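Local coordinates for DNA mismatch repair protein MutS (Thermus aquaticus, PDB 1EWQ) that takes part in DNA mismatch repair, binding mismatched duplexes and showing a weak ATPase activity, at residues G3-E8 against E41-D46; P12-L17 against K61-F66; I622-G627 against L658-E663; V641-V646 against D662-G667. All blocks are in the same frame, centred on the assembly; numbering follows the deposited sequence.

Contact 1. Residues G3-E8 against E41-D46. With nucleotides of chain A.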
# COMPACT_ATOMS: atom_id res chain seq x y z
N GLY C 3 34.47 -7.31 3.67
CA GLY C 3 34.88 -8.44 4.47
C GLY C 3 34.97 -7.97 5.90
O GLY C 3 35.66 -8.56 6.74
N MSE C 4 34.27 -6.87 6.17
CA MSE C 4 34.24 -6.27 7.49
C MSE C 4 32.82 -5.97 7.94
O MSE C 4 32.01 -5.44 7.18
CB MSE C 4 35.09 -5.00 7.50
CG MSE C 4 34.71 -4.00 6.42
SE MSE C 4 36.08 -2.65 6.20
CE MSE C 4 35.67 -1.55 7.73
N LEU C 5 32.53 -6.33 9.19
CA LEU C 5 31.21 -6.14 9.78
C LEU C 5 31.12 -4.83 10.54
O LEU C 5 32.06 -4.43 11.22
CB LEU C 5 30.91 -7.31 10.72
CG LEU C 5 29.56 -7.35 11.43
CD1 LEU C 5 28.46 -7.53 10.40
CD2 LEU C 5 29.55 -8.51 12.42
N LYS C 6 29.98 -4.15 10.42
CA LYS C 6 29.76 -2.89 11.12
C LYS C 6 29.63 -3.16 12.61
O LYS C 6 29.10 -4.20 13.02
CB LYS C 6 28.48 -2.21 10.63
CG LYS C 6 28.09 -0.99 11.46
CD LYS C 6 26.77 -0.41 10.99
CE LYS C 6 26.35 0.76 11.87
NZ LYS C 6 25.06 1.35 11.42
N GLY C 7 30.11 -2.23 13.42
CA GLY C 7 30.04 -2.40 14.86
C GLY C 7 31.19 -1.69 15.55
O GLY C 7 32.29 -1.62 15.01
N GLU C 8 30.93 -1.18 16.75
CA GLU C 8 31.96 -0.47 17.49
C GLU C 8 32.83 -1.42 18.30
O GLU C 8 32.39 -2.49 18.72
CB GLU C 8 31.30 0.56 18.40
CG GLU C 8 30.54 1.62 17.64
CD GLU C 8 29.86 2.62 18.55
OE1 GLU C 8 30.57 3.25 19.36
OE2 GLU C 8 28.62 2.78 18.45
N GLU C 41 20.05 -15.32 11.89
CA GLU C 41 20.51 -14.01 12.33
C GLU C 41 21.23 -13.17 11.28
O GLU C 41 21.72 -13.67 10.27
CB GLU C 41 21.40 -14.18 13.56
CG GLU C 41 20.98 -15.34 14.46
CD GLU C 41 21.89 -15.51 15.66
OE1 GLU C 41 23.12 -15.43 15.51
OE2 GLU C 41 21.36 -15.76 16.77
N CYS C 42 21.28 -11.87 11.55
CA CYS C 42 21.95 -10.89 10.70
C CYS C 42 22.75 -10.02 11.64
O CYS C 42 22.34 -9.79 12.78
CB CYS C 42 20.93 -10.02 9.95
SG CYS C 42 19.92 -10.91 8.76
N PHE C 43 23.90 -9.53 11.17
CA PHE C 43 24.74 -8.67 12.00
C PHE C 43 25.08 -7.35 11.29
O PHE C 43 24.75 -7.17 10.11
CB PHE C 43 26.03 -9.41 12.38
CG PHE C 43 25.80 -10.77 12.98
CD1 PHE C 43 25.85 -11.92 12.20
CD2 PHE C 43 25.50 -10.90 14.34
CE1 PHE C 43 25.61 -13.17 12.76
CE2 PHE C 43 25.26 -12.15 14.90
CZ PHE C 43 25.32 -13.28 14.11
N GLY C 44 25.73 -6.44 12.00
CA GLY C 44 26.09 -5.16 11.40
C GLY C 44 24.87 -4.45 10.84
O GLY C 44 23.78 -4.52 11.41
N GLU C 45 25.04 -3.75 9.72
CA GLU C 45 23.94 -3.04 9.08
C GLU C 45 22.82 -3.99 8.71
O GLU C 45 21.64 -3.67 8.85
CB GLU C 45 24.41 -2.32 7.82
CG GLU C 45 25.27 -1.11 8.09
CD GLU C 45 25.52 -0.31 6.83
OE1 GLU C 45 26.19 -0.85 5.91
OE2 GLU C 45 25.03 0.84 6.75
N ASP C 46 23.20 -5.17 8.22
CA ASP C 46 22.24 -6.18 7.83
C ASP C 46 21.30 -6.53 8.98
O ASP C 46 20.13 -6.87 8.75
CB ASP C 46 22.97 -7.42 7.33
CG ASP C 46 23.66 -7.18 6.00
OD1 ASP C 46 22.95 -6.85 5.03
OD2 ASP C 46 24.90 -7.30 5.93
P DT A 13 17.29 -10.04 23.35
OP1 DT A 13 17.28 -8.58 23.66
OP2 DT A 13 16.88 -11.02 24.39
O5' DT A 13 16.40 -10.29 22.06
C5' DT A 13 16.87 -11.22 21.12
C4' DT A 13 16.33 -10.93 19.75
O4' DT A 13 17.21 -11.63 18.86
C3' DT A 13 14.94 -11.52 19.52
O3' DT A 13 14.18 -10.73 18.60
C2' DT A 13 15.22 -12.92 19.02
C1' DT A 13 16.62 -12.84 18.41
N1 DT A 13 17.53 -13.94 18.81
C2 DT A 13 18.59 -14.23 17.99
O2 DT A 13 18.84 -13.60 16.97
N3 DT A 13 19.37 -15.28 18.40
C4 DT A 13 19.20 -16.05 19.53
O4 DT A 13 19.96 -16.99 19.75
C5 DT A 13 18.09 -15.68 20.37
C7 DT A 13 17.85 -16.43 21.64
C6 DT A 13 17.31 -14.66 19.97
O HOH W 1 27.79 -4.75 8.58

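Contact 2. Residues P12-L17 against K61-F66. With nucleotides of chain B.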
# COMPACT_ATOMS: atom_id res chain seq x y z
N PRO C 12 40.00 -8.20 16.40
CA PRO C 12 39.55 -9.07 15.30
C PRO C 12 38.05 -9.37 15.33
O PRO C 12 37.30 -8.80 16.11
CB PRO C 12 40.40 -10.33 15.51
CG PRO C 12 40.50 -10.40 16.99
CD PRO C 12 40.81 -8.96 17.37
N LEU C 13 37.63 -10.29 14.45
CA LEU C 13 36.24 -10.68 14.34
C LEU C 13 36.09 -12.11 14.88
O LEU C 13 36.85 -13.00 14.51
CB LEU C 13 35.81 -10.63 12.87
CG LEU C 13 34.33 -10.61 12.48
CD1 LEU C 13 33.69 -9.33 12.99
CD2 LEU C 13 34.20 -10.70 10.96
N PRO C 14 35.12 -12.35 15.77
CA PRO C 14 34.94 -13.70 16.30
C PRO C 14 34.80 -14.70 15.15
O PRO C 14 34.34 -14.33 14.07
CB PRO C 14 33.67 -13.58 17.13
CG PRO C 14 33.73 -12.17 17.62
CD PRO C 14 34.18 -11.40 16.40
N PRO C 15 35.19 -15.96 15.36
CA PRO C 15 35.09 -16.99 14.31
C PRO C 15 33.73 -17.04 13.60
O PRO C 15 33.68 -17.05 12.37
CB PRO C 15 35.39 -18.28 15.08
CG PRO C 15 36.40 -17.82 16.06
CD PRO C 15 35.80 -16.52 16.57
N LEU C 16 32.65 -17.08 14.37
CA LEU C 16 31.30 -17.12 13.82
C LEU C 16 31.06 -15.95 12.86
O LEU C 16 30.60 -16.14 11.74
CB LEU C 16 30.24 -17.08 14.93
CG LEU C 16 28.78 -17.15 14.47
CD1 LEU C 16 28.52 -18.50 13.81
CD2 LEU C 16 27.84 -16.96 15.66
N LEU C 17 31.38 -14.75 13.32
CA LEU C 17 31.20 -13.56 12.51
C LEU C 17 32.03 -13.62 11.23
O LEU C 17 31.73 -12.95 10.25
CB LEU C 17 31.54 -12.30 13.32
CG LEU C 17 30.52 -12.01 14.43
CD1 LEU C 17 30.95 -10.78 15.23
CD2 LEU C 17 29.14 -11.80 13.81
N LYS C 61 25.86 -8.56 19.53
CA LYS C 61 26.66 -9.76 19.75
C LYS C 61 28.03 -9.29 20.23
O LYS C 61 28.90 -8.94 19.42
CB LYS C 61 26.80 -10.55 18.44
CG LYS C 61 27.29 -11.98 18.62
CD LYS C 61 26.34 -12.76 19.52
CE LYS C 61 26.60 -14.26 19.45
NZ LYS C 61 26.27 -14.82 18.11
N THR C 62 28.23 -9.29 21.54
CA THR C 62 29.49 -8.84 22.12
C THR C 62 30.54 -9.94 22.27
O THR C 62 30.23 -11.06 22.66
CB THR C 62 29.26 -8.18 23.50
OG1 THR C 62 28.47 -6.99 23.33
CG2 THR C 62 30.59 -7.81 24.14
N SER C 63 31.77 -9.57 21.95
CA SER C 63 32.94 -10.45 22.05
C SER C 63 34.11 -9.54 22.43
O SER C 63 34.18 -8.41 21.95
CB SER C 63 33.22 -11.11 20.70
OG SER C 63 33.63 -10.16 19.73
N LYS C 64 35.01 -10.03 23.27
CA LYS C 64 36.16 -9.25 23.73
C LYS C 64 36.58 -8.20 22.71
O LYS C 64 36.60 -7.00 22.99
CB LYS C 64 37.34 -10.17 24.02
CG LYS C 64 38.57 -9.43 24.53
CD LYS C 64 39.67 -10.39 24.90
CE LYS C 64 40.87 -9.65 25.46
NZ LYS C 64 41.98 -10.59 25.79
N ASP C 65 36.92 -8.67 21.52
CA ASP C 65 37.33 -7.82 20.42
C ASP C 65 36.38 -6.62 20.32
O ASP C 65 36.73 -5.51 20.71
CB ASP C 65 37.31 -8.64 19.13
CG ASP C 65 37.87 -10.04 19.34
OD1 ASP C 65 39.08 -10.16 19.66
OD2 ASP C 65 37.10 -11.02 19.20
N PHE C 66 35.17 -6.86 19.81
CA PHE C 66 34.19 -5.79 19.71
C PHE C 66 32.76 -6.32 19.75
O PHE C 66 32.53 -7.52 19.85
CB PHE C 66 34.40 -4.97 18.42
CG PHE C 66 33.84 -5.61 17.16
CD1 PHE C 66 33.50 -4.81 16.07
CD2 PHE C 66 33.65 -6.99 17.07
CE1 PHE C 66 32.98 -5.37 14.90
CE2 PHE C 66 33.13 -7.56 15.90
CZ PHE C 66 32.79 -6.74 14.82
P DT B 15 32.75 -17.69 18.00
OP1 DT B 15 32.85 -16.76 16.85
OP2 DT B 15 33.60 -18.91 18.04
O5' DT B 15 33.02 -16.82 19.30
C5' DT B 15 32.41 -17.17 20.53
C4' DT B 15 32.80 -16.20 21.61
O4' DT B 15 32.29 -16.72 22.86
C3' DT B 15 34.30 -16.07 21.81
O3' DT B 15 34.60 -14.78 22.33
C2' DT B 15 34.61 -17.18 22.80
C1' DT B 15 33.34 -17.29 23.62
N1 DT B 15 32.93 -18.68 23.93
C2 DT B 15 32.32 -18.91 25.14
O2 DT B 15 32.11 -18.03 25.97
N3 DT B 15 31.94 -20.22 25.35
C4 DT B 15 32.12 -21.29 24.49
O4 DT B 15 31.72 -22.41 24.81
C5 DT B 15 32.78 -20.97 23.24
C7 DT B 15 33.02 -22.06 22.24
C6 DT B 15 33.16 -19.69 23.03
P DA B 16 36.12 -14.27 22.40
OP1 DA B 16 36.24 -13.02 21.59
OP2 DA B 16 36.99 -15.43 22.10
O5' DA B 16 36.29 -13.86 23.93
C5' DA B 16 35.37 -12.98 24.56
C4' DA B 16 35.47 -13.10 26.06
O4' DA B 16 35.07 -14.43 26.46
C3' DA B 16 36.87 -12.89 26.62
O3' DA B 16 36.80 -12.15 27.84
C2' DA B 16 37.39 -14.30 26.83
C1' DA B 16 36.14 -15.11 27.11
N9 DA B 16 36.19 -16.47 26.55
C8 DA B 16 36.72 -16.84 25.35
N7 DA B 16 36.59 -18.12 25.09
C5 DA B 16 35.93 -18.62 26.20
C6 DA B 16 35.49 -19.91 26.53
N6 DA B 16 35.64 -20.97 25.73
N1 DA B 16 34.87 -20.08 27.72
C2 DA B 16 34.70 -19.01 28.51
N3 DA B 16 35.07 -17.75 28.31
C4 DA B 16 35.69 -17.62 27.12
P DC B 14 28.97 -23.36 16.78
OP1 DC B 14 29.41 -23.22 15.37
OP2 DC B 14 29.40 -24.55 17.57
O5' DC B 14 29.40 -22.02 17.53
C5' DC B 14 28.91 -20.76 17.08
C4' DC B 14 29.35 -19.65 17.99
O4' DC B 14 28.81 -19.84 19.32
C3' DC B 14 30.87 -19.52 18.16
O3' DC B 14 31.22 -18.13 18.18
C2' DC B 14 31.12 -20.16 19.52
C1' DC B 14 29.86 -19.78 20.28
N1 DC B 14 29.49 -20.65 21.42
C2 DC B 14 29.37 -20.08 22.70
O2 DC B 14 29.61 -18.87 22.85
N3 DC B 14 29.00 -20.86 23.75
C4 DC B 14 28.77 -22.16 23.55
N4 DC B 14 28.38 -22.89 24.60
C5 DC B 14 28.90 -22.77 22.27
C6 DC B 14 29.27 -21.99 21.24

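Contact 3. Residues I622-G627 against L658-E663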
# COMPACT_ATOMS: atom_id res chain seq x y z
N ILE C 622 -6.91 -8.88 -31.43
CA ILE C 622 -7.85 -7.84 -31.04
C ILE C 622 -7.02 -6.61 -30.70
O ILE C 622 -6.16 -6.67 -29.83
CB ILE C 622 -8.67 -8.24 -29.83
CG1 ILE C 622 -9.54 -9.46 -30.17
CG2 ILE C 622 -9.52 -7.07 -29.37
CD1 ILE C 622 -10.20 -10.10 -28.96
N TYR C 623 -7.29 -5.51 -31.40
CA TYR C 623 -6.54 -4.27 -31.19
C TYR C 623 -7.45 -3.13 -30.76
O TYR C 623 -8.35 -2.72 -31.48
CB TYR C 623 -5.80 -3.87 -32.47
CG TYR C 623 -4.93 -4.98 -33.01
CD1 TYR C 623 -5.32 -5.74 -34.12
CD2 TYR C 623 -3.71 -5.29 -32.40
CE1 TYR C 623 -4.53 -6.79 -34.60
CE2 TYR C 623 -2.91 -6.34 -32.87
CZ TYR C 623 -3.33 -7.09 -33.97
OH TYR C 623 -2.53 -8.13 -34.41
N THR C 624 -7.19 -2.60 -29.56
CA THR C 624 -7.98 -1.52 -29.01
C THR C 624 -7.25 -0.19 -28.90
O THR C 624 -6.02 -0.13 -28.81
CB THR C 624 -8.50 -1.89 -27.60
OG1 THR C 624 -7.39 -2.01 -26.70
CG2 THR C 624 -9.27 -3.20 -27.62
N ARG C 625 -8.04 0.87 -28.91
CA ARG C 625 -7.59 2.25 -28.75
C ARG C 625 -8.79 2.85 -28.00
O ARG C 625 -9.61 3.58 -28.58
CB ARG C 625 -7.40 2.92 -30.12
CG ARG C 625 -6.53 4.19 -30.12
CD ARG C 625 -7.02 5.27 -29.15
NE ARG C 625 -6.66 4.98 -27.77
CZ ARG C 625 -7.29 5.49 -26.70
NH1 ARG C 625 -8.32 6.31 -26.86
NH2 ARG C 625 -6.87 5.19 -25.48
N ILE C 626 -8.91 2.50 -26.72
CA ILE C 626 -10.03 2.93 -25.87
C ILE C 626 -9.61 3.62 -24.57
O ILE C 626 -8.65 3.20 -23.92
CB ILE C 626 -10.91 1.71 -25.46
CG1 ILE C 626 -11.42 0.98 -26.71
CG2 ILE C 626 -12.09 2.16 -24.62
CD1 ILE C 626 -12.00 -0.40 -26.41
N GLY C 627 -10.36 4.65 -24.20
CA GLY C 627 -10.09 5.39 -22.98
C GLY C 627 -8.73 6.06 -22.92
O GLY C 627 -8.23 6.57 -23.92
N LEU C 658 -9.79 -7.66 -35.32
CA LEU C 658 -10.92 -6.98 -34.71
C LEU C 658 -10.28 -5.74 -34.15
O LEU C 658 -9.42 -5.83 -33.28
CB LEU C 658 -11.53 -7.80 -33.56
CG LEU C 658 -12.61 -7.07 -32.72
CD1 LEU C 658 -13.84 -6.80 -33.58
CD2 LEU C 658 -13.00 -7.90 -31.49
N VAL C 659 -10.67 -4.58 -34.68
CA VAL C 659 -10.13 -3.30 -34.24
C VAL C 659 -11.23 -2.51 -33.53
O VAL C 659 -12.34 -2.38 -34.05
CB VAL C 659 -9.62 -2.49 -35.45
CG1 VAL C 659 -9.11 -1.14 -34.99
CG2 VAL C 659 -8.51 -3.28 -36.19
N LEU C 660 -10.92 -1.97 -32.35
CA LEU C 660 -11.88 -1.19 -31.57
C LEU C 660 -11.38 0.22 -31.35
O LEU C 660 -10.45 0.43 -30.57
CB LEU C 660 -12.13 -1.86 -30.21
CG LEU C 660 -12.63 -3.32 -30.16
CD1 LEU C 660 -12.91 -3.70 -28.70
CD2 LEU C 660 -13.89 -3.47 -30.98
N LEU C 661 -11.98 1.20 -32.03
CA LEU C 661 -11.55 2.59 -31.88
C LEU C 661 -12.60 3.39 -31.13
O LEU C 661 -13.79 3.34 -31.43
CB LEU C 661 -11.27 3.22 -33.24
CG LEU C 661 -10.27 2.50 -34.16
CD1 LEU C 661 -10.03 3.36 -35.40
CD2 LEU C 661 -8.97 2.22 -33.42
N ASP C 662 -12.12 4.15 -30.16
CA ASP C 662 -12.96 4.97 -29.29
C ASP C 662 -12.60 6.44 -29.44
O ASP C 662 -11.64 6.92 -28.84
CB ASP C 662 -12.74 4.49 -27.85
CG ASP C 662 -13.55 5.27 -26.82
OD1 ASP C 662 -12.93 5.79 -25.86
OD2 ASP C 662 -14.79 5.34 -26.97
N GLU C 663 -13.36 7.15 -30.28
CA GLU C 663 -13.17 8.58 -30.51
C GLU C 663 -11.79 9.01 -31.03
O GLU C 663 -11.22 10.01 -30.59
CB GLU C 663 -13.53 9.35 -29.24
CG GLU C 663 -14.86 8.90 -28.60
CD GLU C 663 -15.33 9.78 -27.44
OE1 GLU C 663 -14.49 10.17 -26.61
OE2 GLU C 663 -16.54 10.07 -27.36
O HOH W 2 -8.74 7.86 -29.09

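Contact 4. Residues V641-V646 against D662-G667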
# COMPACT_ATOMS: atom_id res chain seq x y z
N VAL C 641 -0.39 10.72 -28.08
CA VAL C 641 -0.33 9.38 -27.53
C VAL C 641 -1.31 8.47 -28.25
O VAL C 641 -0.98 7.33 -28.58
CB VAL C 641 -0.64 9.38 -26.02
CG1 VAL C 641 -0.67 7.95 -25.50
CG2 VAL C 641 0.41 10.17 -25.28
N GLU C 642 -2.52 8.97 -28.49
CA GLU C 642 -3.52 8.17 -29.17
C GLU C 642 -3.10 7.93 -30.62
O GLU C 642 -3.38 6.87 -31.18
CB GLU C 642 -4.90 8.85 -29.06
CG GLU C 642 -5.22 9.26 -27.61
CD GLU C 642 -6.68 9.58 -27.35
OE1 GLU C 642 -7.37 10.11 -28.25
OE2 GLU C 642 -7.15 9.32 -26.22
N MSE C 643 -2.42 8.89 -31.23
CA MSE C 643 -1.97 8.71 -32.60
C MSE C 643 -0.91 7.61 -32.66
O MSE C 643 -0.85 6.84 -33.62
CB MSE C 643 -1.40 10.01 -33.19
CG MSE C 643 -2.44 11.07 -33.49
SE MSE C 643 -3.78 10.46 -34.74
CE MSE C 643 -5.17 9.96 -33.50
N GLU C 644 -0.07 7.53 -31.63
CA GLU C 644 0.96 6.49 -31.57
C GLU C 644 0.27 5.13 -31.53
O GLU C 644 0.65 4.21 -32.25
CB GLU C 644 1.85 6.65 -30.33
CG GLU C 644 2.90 7.74 -30.46
CD GLU C 644 3.80 7.84 -29.23
OE1 GLU C 644 4.82 8.54 -29.30
OE2 GLU C 644 3.48 7.22 -28.19
N GLU C 645 -0.74 5.01 -30.67
CA GLU C 645 -1.46 3.75 -30.56
C GLU C 645 -2.11 3.37 -31.89
O GLU C 645 -2.07 2.21 -32.30
CB GLU C 645 -2.52 3.84 -29.46
CG GLU C 645 -1.95 3.93 -28.05
CD GLU C 645 -3.02 4.21 -27.00
OE1 GLU C 645 -4.09 3.55 -27.04
OE2 GLU C 645 -2.78 5.07 -26.12
N VAL C 646 -2.72 4.35 -32.56
CA VAL C 646 -3.35 4.11 -33.85
C VAL C 646 -2.33 3.56 -34.85
O VAL C 646 -2.62 2.63 -35.59
CB VAL C 646 -3.99 5.41 -34.42
CG1 VAL C 646 -4.43 5.19 -35.86
CG2 VAL C 646 -5.18 5.80 -33.57
N ASP C 662 -12.12 4.15 -30.16
CA ASP C 662 -12.96 4.97 -29.29
C ASP C 662 -12.60 6.44 -29.44
O ASP C 662 -11.64 6.92 -28.84
CB ASP C 662 -12.74 4.49 -27.85
CG ASP C 662 -13.55 5.27 -26.82
OD1 ASP C 662 -12.93 5.79 -25.86
OD2 ASP C 662 -14.79 5.34 -26.97
N GLU C 663 -13.36 7.15 -30.28
CA GLU C 663 -13.17 8.58 -30.51
C GLU C 663 -11.79 9.01 -31.03
O GLU C 663 -11.22 10.01 -30.59
CB GLU C 663 -13.53 9.35 -29.24
CG GLU C 663 -14.86 8.90 -28.60
CD GLU C 663 -15.33 9.78 -27.44
OE1 GLU C 663 -14.49 10.17 -26.61
OE2 GLU C 663 -16.54 10.07 -27.36
N VAL C 664 -11.24 8.24 -31.96
CA VAL C 664 -9.96 8.57 -32.56
C VAL C 664 -10.14 9.87 -33.35
O VAL C 664 -11.07 9.98 -34.17
CB VAL C 664 -9.47 7.41 -33.48
CG1 VAL C 664 -8.38 7.89 -34.43
CG2 VAL C 664 -8.93 6.28 -32.62
N GLY C 665 -9.28 10.85 -33.09
CA GLY C 665 -9.37 12.14 -33.77
C GLY C 665 -9.45 13.31 -32.80
O GLY C 665 -9.18 14.46 -33.15
N ARG C 666 -9.84 13.00 -31.56
CA ARG C 666 -9.95 13.98 -30.48
C ARG C 666 -8.56 14.55 -30.16
O ARG C 666 -7.54 13.96 -30.52
CB ARG C 666 -10.46 13.29 -29.21
CG ARG C 666 -9.56 12.10 -28.88
CD ARG C 666 -9.53 11.63 -27.43
NE ARG C 666 -10.79 11.06 -26.99
CZ ARG C 666 -10.88 10.10 -26.07
NH1 ARG C 666 -9.79 9.60 -25.51
NH2 ARG C 666 -12.07 9.66 -25.69
N GLY C 667 -8.53 15.68 -29.47
CA GLY C 667 -7.26 16.25 -29.07
C GLY C 667 -6.62 17.29 -29.97
O GLY C 667 -5.54 17.76 -29.65
O HOH W 2 -8.74 7.86 -29.09
O HOH W 3 -7.28 11.14 -31.18

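Contact 1. Residues G3-E8 against E41-D46
L5 lays its branched end against the peptide that joins F43 to G44, and this is the tight part of the contact. Its CG stands anti to the backbone N (chi1 -178°), which carries CD1 to 3.3 Å from G44 N, while CD2 sits 3.6 Å from F43 CB, meeting the phenylalanine obliquely. G44 suits this spot twice over: its phi is positive, and a beta carbon on it would run into L5 CD1. With an alanine here the leucine branch is gone, and a gap would probably open beside the F43-G44 peptide, letting the N-terminal loop shift against the turn.

K6 belongs to the looser, exposed side. Its extended chain crosses that of E45 at about a right angle, K6 CD coming 3.3 Å from E45 CG, but its ammonium group pairs with E48 farther along the helix. A water accepts from both backbones, 2.9 Å from K6 N and 3.1 Å from E45 N, tying the loop to the first turn of helix 44-54.

At the other end of segment 41-46, E41 reaches the DNA: its OE2 accepts a nearly straight bond of 2.6 Å from N3 of DT13 of chain A. This is the role of the glutamate in the Phe-X-Glu mismatch-reading motif of MutS. Between strand and helix, F43 meets Y20 of helix 15-26 edge-to-face; L17 of that helix touches both L5 and F43, and the hydroxyl of T68, on strand 67-74, donates to K6 O.

Contact 2. Residues P12-L17 against K61-F66
The F66 ring has P14 CD at its edge, near the ring plane and 4.0 Å from CE2, while two leucines approach obliquely: L13 CD1 lies 3.3 Å from F66 CZ, and L17 CD1 arrives against CE2. A chi1 of 80° sets F66 CG between its own backbone N and carbonyl carbon, turning the ring toward all three. The carbonyl of F66 closes the loop, taking both N and OG of S63; the hydroxyl lies 2.9 Å from F66 O, in the carbonyl plane. P14 CG packs tightly on the same serine, 3.3 Å from S63 CB, and P12 CG rests against the D65 carboxylate.

P14 is the N-cap residue of helix 15-26, whose start faces the DNA backbone. L16 N gives a nearly straight bond, modelled very short at 2.5 Å, to OP1 of DT15 of chain B, a phosphate seated at a helix N-terminus, where the helix dipole would probably favour it. L16 CD2 touches K61 NZ.

Helix 15-26 begins against the outermost strand 59-62 of the domain I sheet: the backbone of K61 is hydrogen-bonded to that of T68 on strand 67-74, L16 reaches F34 and V36 of strand 31-36, and L13 leans on L5.

Contact 3. Residues I622-G627 against L658-E663
The Walker B strand of the ATPase domain, 658-662, lies beside edge strand 622-625, and Y623 N donates to L658 O at 2.9 Å in a nearly straight bond. The strands run parallel, 7° apart in direction, with L660 N returning to Y623 O at 2.8 Å and R625 N meeting L660 O. I622 and L658 lie side by side on one face, as do T624 CG2 and L660 CD1, 3.8 Å apart. On the other face R625 CB rests on L661 CD2.

Helix 638-652 links the two strands as a beta-alpha-beta crossover of the P-loop NTPase fold and covers the face of Y623 and V659 through I649. Helix 589-603, which follows the predicted ATP-binding loop, backs I622 and L660 on the other.

At the strand end D662, with CG anti to its backbone N (chi1 179°), directs OD1 to G627 N at 3.3 Å, met on the anti side and out of the carboxylate plane. Its side chain comes about 3 Å, between nearest atoms, from that of S590. R625 bends at chi2 and chi3, its guanidinium edge turned to the G627 carbonyl; NE pairs with E645, and a water joins its NH1 (2.7 Å) to D662 O.

Contact 4. Residues V641-V646 against D662-G667
R666 and E642 are held by a salt bridge that fixes the loop after the Walker B strand to helix 638-652 of the MutS ATPase domain. R666 NH1 gives E642 OE2 a bond of 2.7 Å, using the syn lone pair of the carboxylate, with the oxygen tilted 17° out of the guanidinium plane. On the other nitrogen, NH2 donates to E663 OE1 at 2.6 Å, here on the anti lone pair and almost in plane. D662 joins as a charge: its OD1 is 4.0 Å from R666 NH2, a long pairing with no N-H aimed at it. One arginine thus draws together three acids, the bend of its chain at chi3 (67°) letting NH1 face E642 and NH2 face E663. A leucine in its place removes the guanidinium, and E642 and E663 would probably lose the partner they share, weakening the tie between the loop and the helix.

Water carries on the polar zone. One molecule accepts from G665 N at 2.8 Å and donates to both E642 OE1 and R666 O; the water that also bridges R625 and D662 donates weakly to E642 OE1. G665 has backbone angles at which a side chain would jam against the preceding carbonyl.

Farther from the charges the contact turns apolar. The helix also faces the second subunit, A745 of which packs on M643 and L747 on V646. M643, a selenomethionine bent at chi2 and chi3, brings CE 3.9 Å from V664 CG1, and V646 CG2 sits at the same 3.9 Å from V664 CG2.

Overall arrangement
The four contacts form two pairs at far ends of the chain. Contacts 1 and 2, with centres about 11 Å apart, both reach the six-stranded sheet of domain I, and their segments alternate in the sequence. Contacts 3 and 4, about 10 Å between centres, share D662 and E663 in the ATPase domain, where helix 638-652 lies between the two strands in sequence. The first pair closes before the second opens, with 56 to 66 Å between their centres. DNA touches the first pair, whereas the ATPase pair lies about 48 Å from it at the nearest atoms, so any coupling of DNA reading to nucleotide chemistry would have to act over a long distance.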